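Local coordinates for YECBM32 (Yersinia enterocolitica, PDB 2JDA), which binds polygalacturonic acid, the backbone of pectin, as a periplasmic carbohydrate-binding module of family 32, at residues P26-I29 with A30-D33; F118-D121 with V122-W125; E49-K52 with E53-I56. One frame throughout, in Å; residues are numbered along the deposited sequence.

Interaction 1 (P26-I29 with A30-D33); sequences PANI and ADGD. With CA (calcium ion), chain C.
Asn-28 and Asp-31 meet on a calcium ion: the backbone O of Asn-28 lies 2.3 Å from the metal, and Asp-31 gives a single carboxylate oxygen, OD1, at 2.5 Å from it. Two residues further on the chain returns to the ion, and the backbone O of Asp-33 binds it at 2.3 Å. Thr-36, Asn-129 and Glu-130 complete the site. The local turn helps to place these oxygens. Residues 26-29 form a 3-10 turn, and it is closed by Ala-30 N donating to Ala-27 O at 3.1 Å. Asp-31 has its CG between the backbone N and the carbonyl carbon (chi1 60°), which turns OD1 to the ion and to Asp-33 N. From that amide OD1 accepts at 3.1 Å, from above the carboxylate plane, making an Asx turn. Gly-32, with positive phi, carries the chain round that bend, and its N is hydrogen-bonded to Glu-130 OE2. Behind the loop, the buried Ile-29 packs on Val-13, Trp-38, Val-46 and Ile-131. With two carboxylates among its ligands, the ion probably offsets negative charge that would otherwise push this loop from strand 125-133, and so ties the two together.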
loop_
_atom_site.group_PDB
_atom_site.type_symbol
_atom_site.label_atom_id
_atom_site.label_comp_id
_atom_site.label_asym_id
_atom_site.label_seq_id
_atom_site.Cartn_x
_atom_site.Cartn_y
_atom_site.Cartn_z
ATOM N N PRO A 26 -10.620 4.014 3.874
ATOM C CA PRO A 26 -9.190 3.801 4.081
ATOM C C PRO A 26 -8.834 2.702 5.105
ATOM O O PRO A 26 -7.939 1.874 4.860
ATOM C CB PRO A 26 -8.710 5.191 4.513
ATOM C CG PRO A 26 -9.639 6.109 3.817
ATOM C CD PRO A 26 -10.978 5.442 3.970
ATOM N N ALA A 27 -9.573 2.605 6.208
ATOM C CA ALA A 27 -9.266 1.601 7.215
ATOM C C ALA A 27 -9.365 0.174 6.695
ATOM O O ALA A 27 -8.810 -0.761 7.260
ATOM C CB ALA A 27 -10.103 1.815 8.427
ATOM N N ASN A 28 -10.130 -0.019 5.627
ATOM C CA ASN A 28 -10.263 -1.332 5.006
ATOM C C ASN A 28 -8.924 -1.852 4.498
ATOM O O ASN A 28 -8.805 -3.028 4.182
ATOM C CB ASN A 28 -11.261 -1.364 3.837
ATOM C CG ASN A 28 -12.742 -1.337 4.212
ATOM O OD1 ASN A 28 -13.618 -1.206 3.293
ATOM N ND2 ASN A 28 -13.037 -1.467 5.445
ATOM N N ILE A 29 -7.936 -0.982 4.315
ATOM C CA ILE A 29 -6.663 -1.441 3.764
ATOM C C ILE A 29 -5.843 -2.169 4.800
ATOM O O ILE A 29 -4.851 -2.783 4.436
ATOM C CB ILE A 29 -5.873 -0.195 3.196
ATOM C CG1 ILE A 29 -4.966 -0.624 2.069
ATOM C CG2 ILE A 29 -5.100 0.536 4.276
ATOM C CD1 ILE A 29 -4.246 0.535 1.397
ATOM N N ALA A 30 -6.226 -2.079 6.078
ATOM C CA ALA A 30 -5.402 -2.584 7.171
ATOM C C ALA A 30 -6.190 -3.360 8.214
ATOM O O ALA A 30 -5.762 -3.403 9.383
ATOM C CB ALA A 30 -4.659 -1.444 7.813
ATOM N N ASP A 31 -7.311 -3.961 7.798
ATOM C CA ASP A 31 -8.226 -4.633 8.747
ATOM C C ASP A 31 -8.036 -6.113 8.810
ATOM O O ASP A 31 -8.771 -6.799 9.537
ATOM C CB ASP A 31 -9.687 -4.285 8.457
ATOM C CG ASP A 31 -10.143 -4.683 7.101
ATOM O OD1 ASP A 31 -9.352 -5.256 6.290
ATOM O OD2 ASP A 31 -11.335 -4.550 6.775
ATOM N N GLY A 32 -7.052 -6.623 8.086
ATOM C CA GLY A 32 -6.780 -8.049 8.108
ATOM C C GLY A 32 -7.743 -8.891 7.319
ATOM O O GLY A 32 -7.682 -10.141 7.341
ATOM N N ASP A 33 -8.581 -8.254 6.524
ATOM C CA ASP A 33 -9.592 -8.931 5.753
ATOM C C ASP A 33 -9.377 -8.634 4.240
ATOM O O ASP A 33 -9.606 -7.501 3.810
ATOM C CB ASP A 33 -10.949 -8.431 6.244
ATOM C CG ASP A 33 -12.115 -9.150 5.621
ATOM O OD1 ASP A 33 -11.930 -9.890 4.628
ATOM O OD2 ASP A 33 -13.269 -9.036 6.082
HETATM CA CA CA C . -9.017 -5.276 3.810
#

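Interaction 2 (F118-D121 with V122-W125); sequences FGTD and VNNW
Thr-120 holds OG1 between its backbone N and carbonyl carbon (chi1 69°), and that rotation turns the hydroxyl inward across the loop, where it accepts from two successive amides, Val-122 N at 3.1 Å and Asn-123 N at 3.2 Å from OG1. Asn-123, with chi1 at 66°, turns its amide forward along the chain, and its OD1 accepts from Trp-125 N at 3.0 Å, an Asx turn. Between the two side chains sits a water. It accepts a hydrogen bond from Thr-120 OG1, 2.7 Å away, and donates to Asn-123 OD1 and to the backbone O of Trp-125. The main chain closes the loop as well: Thr-120 N reaches Asn-123 O at 3.0 Å. Just before it, Gly-119, with positive phi, runs close beside the returning chain, its CA 3.4 Å from Trp-125 O in a CA-H...O contact. At the bend, Asp-121 OD1 is held from outside by Lys-70 N. Thr-120 OG1 thus acts as acceptor to both loop amides while donating to the water, and one polar network of side chain, water and backbone probably helps to hold the reversal from strand 112-120 into strand 125-133.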
loop_
_atom_site.group_PDB
_atom_site.type_symbol
_atom_site.label_atom_id
_atom_site.label_comp_id
_atom_site.label_asym_id
_atom_site.label_seq_id
_atom_site.Cartn_x
_atom_site.Cartn_y
_atom_site.Cartn_z
ATOM N N PHE A 118 -1.889 5.835 -8.827
ATOM C CA PHE A 118 -2.162 6.455 -10.131
ATOM C C PHE A 118 -3.170 5.678 -10.958
ATOM O O PHE A 118 -3.238 5.888 -12.193
ATOM C CB PHE A 118 -0.849 6.638 -10.918
ATOM C CG PHE A 118 0.219 7.350 -10.148
ATOM C CD1 PHE A 118 0.263 8.710 -10.092
ATOM C CD2 PHE A 118 1.168 6.659 -9.433
ATOM C CE1 PHE A 118 1.214 9.358 -9.318
ATOM C CE2 PHE A 118 2.151 7.325 -8.671
ATOM C CZ PHE A 118 2.128 8.648 -8.596
ATOM N N GLY A 119 -3.979 4.815 -10.310
ATOM C CA GLY A 119 -4.932 3.976 -11.012
ATOM C C GLY A 119 -4.274 2.764 -11.591
ATOM O O GLY A 119 -3.130 2.437 -11.265
ATOM N N THR A 120 -5.005 2.080 -12.477
ATOM C CA THR A 120 -4.488 0.875 -13.096
ATOM C C THR A 120 -4.406 1.067 -14.597
ATOM O O THR A 120 -4.675 2.170 -15.159
ATOM C CB THR A 120 -5.348 -0.343 -12.789
ATOM O OG1 THR A 120 -6.652 -0.242 -13.454
ATOM C CG2 THR A 120 -5.627 -0.495 -11.341
ATOM N N ASP A 121 -3.961 -0.022 -15.251
ATOM C CA ASP A 121 -3.975 -0.097 -16.719
ATOM C C ASP A 121 -5.345 -0.303 -17.317
ATOM O O ASP A 121 -5.462 -0.307 -18.552
ATOM C CB ASP A 121 -2.964 -1.162 -17.187
ATOM C CG ASP A 121 -3.226 -2.575 -16.622
ATOM O OD1 ASP A 121 -3.949 -2.763 -15.604
ATOM O OD2 ASP A 121 -2.730 -3.611 -17.165
ATOM N N VAL A 122 -6.364 -0.522 -16.494
ATOM C CA VAL A 122 -7.760 -0.721 -16.934
ATOM C C VAL A 122 -8.644 0.497 -16.745
ATOM O O VAL A 122 -9.538 0.734 -17.539
ATOM C CB VAL A 122 -8.423 -1.929 -16.197
ATOM C CG1 VAL A 122 -9.963 -2.001 -16.453
ATOM C CG2 VAL A 122 -7.741 -3.144 -16.643
ATOM N N ASN A 123 -8.476 1.212 -15.630
ATOM C CA ASN A 123 -9.270 2.393 -15.360
ATOM C C ASN A 123 -8.602 3.233 -14.294
ATOM O O ASN A 123 -7.496 2.909 -13.899
ATOM C CB ASN A 123 -10.784 2.130 -15.094
ATOM C CG ASN A 123 -11.091 1.364 -13.857
ATOM O OD1 ASN A 123 -10.553 1.622 -12.790
ATOM N ND2 ASN A 123 -12.061 0.454 -13.961
ATOM N N ASN A 124 -9.233 4.323 -13.858
ATOM C CA ASN A 124 -8.521 5.273 -13.019
ATOM C C ASN A 124 -8.835 5.016 -11.537
ATOM O O ASN A 124 -8.532 5.860 -10.699
ATOM C CB ASN A 124 -8.744 6.762 -13.394
ATOM C CG ASN A 124 -10.052 7.243 -12.988
ATOM O OD1 ASN A 124 -10.947 6.450 -12.608
ATOM N ND2 ASN A 124 -10.223 8.548 -13.072
ATOM N N TRP A 125 -9.304 3.838 -11.191
ATOM C CA TRP A 125 -9.451 3.486 -9.781
ATOM C C TRP A 125 -8.175 2.842 -9.242
ATOM O O TRP A 125 -7.522 2.038 -9.910
ATOM C CB TRP A 125 -10.624 2.539 -9.522
ATOM C CG TRP A 125 -11.960 3.200 -9.631
ATOM C CD1 TRP A 125 -12.726 3.339 -10.760
ATOM C CD2 TRP A 125 -12.654 3.849 -8.599
ATOM N NE1 TRP A 125 -13.883 4.024 -10.464
ATOM C CE2 TRP A 125 -13.870 4.331 -9.134
ATOM C CE3 TRP A 125 -12.409 4.048 -7.248
ATOM C CZ2 TRP A 125 -14.777 5.021 -8.386
ATOM C CZ3 TRP A 125 -13.309 4.756 -6.524
ATOM C CH2 TRP A 125 -14.497 5.193 -7.065
HETATM O O HOH W 1 -8.695 0.316 -11.753
#

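Interaction 3 (E49-K52 with E53-I56); sequences ELDK and EQSI
Gln-54 lays its side chain at about a right angle to those of Leu-50, Asp-51 and Lys-52, and its NE2 bridges the corner. One N-H goes to the backbone O of Lys-52 at 2.9 Å, the other to Asp-51 OD1 at 3.0 Å. Both acceptors lie close to the plane of the Gln-54 amide, so the NH2 group is gripped in plane by two bonds and its rotation is fixed. The carboxylate of Asp-51 stands steeply to that amide, 74° between planes, and its OD1 is approached from above the carboxylate plane; the N-H to it is less straight (147°) than the one to Lys-52 O. With chi1 at 63°, Gln-54 sets CG between its backbone N and carbonyl carbon, from where the extended chain runs back to the corner. A water donates to Asp-51 OD1 and, at a long 3.3 Å, to Gln-54 OE1, bridging the two groups. Lys-52 bends at its end to bring NZ within 3.8 Å of Gln-54 CB, and a second water links NZ to Glu-53 O. Beneath the polar groups, Leu-50 and Ile-56 reach toward each other tip to tip, CD1 to CD1 at 3.6 Å, with Ile-10 beside the leucine and Val-108 and Ala-110 beside the isoleucine. Polar groups outside, branched aliphatics within: this is a corner between the two sheets of a beta sandwich, where strand 44-50 of one passes into strand 53-63 of the other, in keeping with the F5/8 type C (discoidin-like) fold.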
loop_
_atom_site.group_PDB
_atom_site.type_symbol
_atom_site.label_atom_id
_atom_site.label_comp_id
_atom_site.label_asym_id
_atom_site.label_seq_id
_atom_site.Cartn_x
_atom_site.Cartn_y
_atom_site.Cartn_z
ATOM N N GLU A 49 -0.026 5.101 9.465
ATOM C CA GLU A 49 0.724 5.535 10.646
ATOM C C GLU A 49 0.931 4.345 11.532
ATOM O O GLU A 49 -0.024 3.631 11.851
ATOM C CB GLU A 49 -0.046 6.624 11.417
ATOM C CG GLU A 49 0.677 7.107 12.676
ATOM C CD GLU A 49 -0.107 8.152 13.449
ATOM O OE1 GLU A 49 -0.944 8.872 12.825
ATOM O OE2 GLU A 49 0.200 8.292 14.675
ATOM N N LEU A 50 2.195 4.103 11.878
ATOM C CA LEU A 50 2.582 3.023 12.792
ATOM C C LEU A 50 2.507 3.519 14.234
ATOM O O LEU A 50 2.505 4.714 14.490
ATOM C CB LEU A 50 3.978 2.505 12.468
ATOM C CG LEU A 50 4.201 2.135 10.994
ATOM C CD1 LEU A 50 5.604 1.618 10.794
ATOM C CD2 LEU A 50 3.185 1.110 10.540
ATOM N N ASP A 51 2.574 2.575 15.164
ATOM C CA ASP A 51 2.500 2.953 16.589
ATOM C C ASP A 51 3.698 3.793 17.039
ATOM O O ASP A 51 3.601 4.678 17.896
ATOM C CB ASP A 51 2.334 1.675 17.433
ATOM C CG ASP A 51 3.545 0.745 17.345
ATOM O OD1 ASP A 51 3.946 0.312 16.221
ATOM O OD2 ASP A 51 4.150 0.379 18.403
ATOM N N LYS A 52 4.868 3.542 16.434
ATOM C CA LYS A 52 6.055 4.322 16.692
ATOM C C LYS A 52 7.009 4.271 15.498
ATOM O O LYS A 52 6.879 3.387 14.635
ATOM C CB LYS A 52 6.836 3.753 17.896
ATOM C CG LYS A 52 7.159 2.305 17.757
ATOM C CD LYS A 52 7.970 1.720 18.942
ATOM C CE LYS A 52 7.938 0.217 18.743
ATOM N NZ LYS A 52 9.045 -0.279 17.851
ATOM N N GLU A 53 7.965 5.177 15.501
ATOM C CA GLU A 53 9.079 5.091 14.568
ATOM C C GLU A 53 9.812 3.772 14.776
ATOM O O GLU A 53 10.172 3.382 15.902
ATOM C CB GLU A 53 10.129 6.213 14.687
ATOM C CG GLU A 53 9.728 7.631 14.522
ATOM C CD GLU A 53 10.898 8.577 14.639
ATOM O OE1 GLU A 53 10.623 9.767 14.566
ATOM O OE2 GLU A 53 12.097 8.190 14.871
ATOM N N GLN A 54 10.030 3.049 13.685
ATOM C CA GLN A 54 10.649 1.754 13.759
ATOM C C GLN A 54 11.225 1.320 12.413
ATOM O O GLN A 54 10.967 1.951 11.386
ATOM C CB GLN A 54 9.658 0.730 14.242
ATOM C CG GLN A 54 8.465 0.536 13.295
ATOM C CD GLN A 54 7.349 -0.224 13.978
ATOM O OE1 GLN A 54 7.399 -1.454 14.055
ATOM N NE2 GLN A 54 6.373 0.507 14.492
ATOM N N SER A 55 11.994 0.242 12.417
ATOM C CA SER A 55 12.643 -0.260 11.224
ATOM C C SER A 55 11.636 -0.945 10.351
ATOM O O SER A 55 10.788 -1.711 10.836
ATOM C CB SER A 55 13.744 -1.219 11.606
ATOM O OG SER A 55 14.680 -0.521 12.428
ATOM N N ILE A 56 11.712 -0.618 9.061
ATOM C CA ILE A 56 10.818 -1.160 8.026
ATOM C C ILE A 56 11.668 -1.910 7.023
ATOM O O ILE A 56 12.626 -1.337 6.463
ATOM C CB ILE A 56 10.089 -0.026 7.262
ATOM C CG1 ILE A 56 9.571 1.069 8.166
ATOM C CG2 ILE A 56 9.087 -0.607 6.309
ATOM C CD1 ILE A 56 8.575 0.611 9.001
HETATM O O HOH W 2 4.617 -2.077 15.712
HETATM O O HOH W 3 11.490 1.330 17.130
#

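How the interactions relate
All three contacts are local turns of one beta sandwich, yet their chemistry differs. Interaction 1, a surface loop with one buried isoleucine, is organised round a bound calcium ion; interaction 2, also at the surface, uses a hydroxyl, an amide and a water; interaction 3 is partly buried and sets amide hydrogen bonds over an aliphatic pair. Interactions 2 and 3 reach neighbouring strands of the five-stranded sheet, 112-120 and 44-50, but lie on opposite sides of the chain's centre, their centres 29 Å apart. Interaction 1 touches neither interaction 2 nor 3, its centre 20 and 17 Å from theirs. Strand 125-133, which begins where interaction 2 ends, supplies calcium ligands to interaction 1.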